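Local coordinates for PlyCB (Streptococcus phage C1, PDB 4F87), which forms the ring-shaped, homooctameric cell-wall binding part of the phage endolysin PlyC, which degrades streptococcal peptidoglycan so that new virions are released, at residues E44-Q47 and G48-I52. Sequence-based numbering, arbitrary orientation.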
loop_
_atom_site.group_PDB
_atom_site.type_symbol
_atom_site.label_atom_id
_atom_site.label_comp_id
_atom_site.label_asym_id
_atom_site.label_seq_id
_atom_site.Cartn_x
_atom_site.Cartn_y
_atom_site.Cartn_z
ATOM N N GLU B 44 -26.514 19.659 1.349
ATOM C CA GLU B 44 -25.185 20.181 1.053
ATOM C C GLU B 44 -24.105 19.216 1.564
ATOM O O GLU B 44 -23.117 18.977 0.870
ATOM C CB GLU B 44 -25.028 21.546 1.708
ATOM C CG GLU B 44 -23.609 22.075 1.561
ATOM C CD GLU B 44 -23.352 23.414 2.205
ATOM O OE1 GLU B 44 -23.903 23.681 3.292
ATOM O OE2 GLU B 44 -22.512 24.159 1.658
ATOM N N THR B 45 -24.298 18.666 2.775
ATOM C CA THR B 45 -23.342 17.747 3.380
ATOM C C THR B 45 -23.290 16.448 2.611
ATOM O O THR B 45 -22.213 15.867 2.475
ATOM C CB THR B 45 -23.750 17.523 4.835
ATOM O OG1 THR B 45 -23.906 18.800 5.495
ATOM C CG2 THR B 45 -22.738 16.658 5.591
ATOM N N VAL B 46 -24.458 15.955 2.142
ATOM C CA VAL B 46 -24.454 14.745 1.335
ATOM C C VAL B 46 -23.585 14.980 0.084
ATOM O O VAL B 46 -22.725 14.156 -0.247
ATOM C CB VAL B 46 -25.896 14.380 0.930
ATOM C CG1 VAL B 46 -25.912 13.211 -0.072
ATOM C CG2 VAL B 46 -26.726 14.041 2.175
ATOM N N GLN B 47 -23.809 16.090 -0.604
ATOM C CA GLN B 47 -23.035 16.362 -1.824
ATOM C C GLN B 47 -21.548 16.531 -1.519
ATOM O O GLN B 47 -20.710 16.044 -2.290
ATOM C CB GLN B 47 -23.605 17.566 -2.564
ATOM C CG GLN B 47 -25.029 17.312 -3.051
ATOM C CD GLN B 47 -25.678 18.580 -3.577
ATOM O OE1 GLN B 47 -25.669 19.662 -2.957
ATOM N NE2 GLN B 47 -26.334 18.445 -4.704
ATOM N N GLY B 48 -21.221 17.150 -0.384
ATOM C CA GLY B 48 -19.832 17.292 0.021
ATOM C C GLY B 48 -19.151 15.952 0.239
ATOM O O GLY B 48 -18.093 15.672 -0.349
ATOM N N PHE B 49 -19.800 15.065 1.035
ATOM C CA PHE B 49 -19.190 13.753 1.257
ATOM C C PHE B 49 -19.193 12.872 0.024
ATOM O O PHE B 49 -18.288 12.044 -0.102
ATOM C CB PHE B 49 -19.826 13.044 2.458
ATOM C CG PHE B 49 -19.164 13.536 3.728
ATOM C CD1 PHE B 49 -17.969 12.976 4.171
ATOM C CD2 PHE B 49 -19.665 14.636 4.411
ATOM C CE1 PHE B 49 -17.298 13.479 5.292
ATOM C CE2 PHE B 49 -19.003 15.137 5.537
ATOM C CZ PHE B 49 -17.811 14.571 5.964
ATOM N N GLN B 50 -20.128 13.099 -0.918
ATOM C CA GLN B 50 -20.114 12.340 -2.177
ATOM C C GLN B 50 -18.851 12.633 -2.996
ATOM O O GLN B 50 -18.525 11.852 -3.891
ATOM C CB GLN B 50 -21.377 12.599 -3.006
ATOM C CG GLN B 50 -22.577 11.839 -2.450
ATOM C CD GLN B 50 -23.879 12.149 -3.116
ATOM O OE1 GLN B 50 -24.063 13.215 -3.718
ATOM N NE2 GLN B 50 -24.825 11.206 -2.972
ATOM N N GLN B 51 -18.101 13.691 -2.665
ATOM C CA GLN B 51 -16.841 13.949 -3.375
ATOM C C GLN B 51 -15.727 13.042 -2.871
ATOM O O GLN B 51 -14.708 12.904 -3.575
ATOM C CB GLN B 51 -16.396 15.399 -3.163
ATOM C CG GLN B 51 -17.397 16.419 -3.734
ATOM C CD GLN B 51 -17.274 16.545 -5.248
ATOM O OE1 GLN B 51 -16.345 17.165 -5.782
ATOM N NE2 GLN B 51 -18.188 15.932 -5.974
ATOM N N ILE B 52 -15.864 12.455 -1.661
ATOM C CA ILE B 52 -14.763 11.676 -1.077
ATOM C C ILE B 52 -15.115 10.247 -0.671
ATOM O O ILE B 52 -14.184 9.456 -0.488
ATOM C CB ILE B 52 -14.096 12.442 0.096
ATOM C CG1 ILE B 52 -15.089 12.755 1.247
ATOM C CG2 ILE B 52 -13.361 13.705 -0.391
ATOM C CD1 ILE B 52 -14.387 13.175 2.589
HETATM O O HOH W 1 -20.821 15.924 -4.947
#
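Gln50 lies alongside Val46 one helical turn earlier. Its CB sits 3.4 Å from Val46 O, and CG comes closer still, 3.2 Å from that same oxygen, because chi1 of -77° sets CG beside the backbone N. With chi2 at 174° the chain runs on extended, and CD passes 3.8 Å from Val46 CG1. NE2 ends 3.7 Å from Val46 CG1 and is hydrogen-bonded to Ser55 OG; OE1, the other branch of the amide, lies 3.8 Å from Gln47 CA. Val46 O also accepts the backbone N-H of Gln50. The bond from Phe49 N to Thr45 O is straighter, with an N-H...O angle of 172°, and Gly48 N to Glu44 O completes three consecutive i to i+4 bonds. Phe49 points the same way as Thr45: Thr45 O lies at the ring edge, in its plane, 3.4 Å from Phe49 CD2, while Thr45 CG2 touches CD2 and CE2. A water donates to Gln47 O and accepts from Gln51 NE2, 2.8 Å from the water oxygen. The Phe49 ring packs on Leu18 and Ile33 of the same chain and on Ile66 of a second subunit, whose Asp62 OD2 and Ser59 N are hydrogen-bonded to Thr45 OG1. Val46 also touches Tyr29, a cell-wall interaction site. The arrangement is that of a short alpha-helix, 43-50, packed on a mixed beta-sheet through Thr45, Val46, Phe49 and Gln50, and sharing one side with a subunit interface of the octamer.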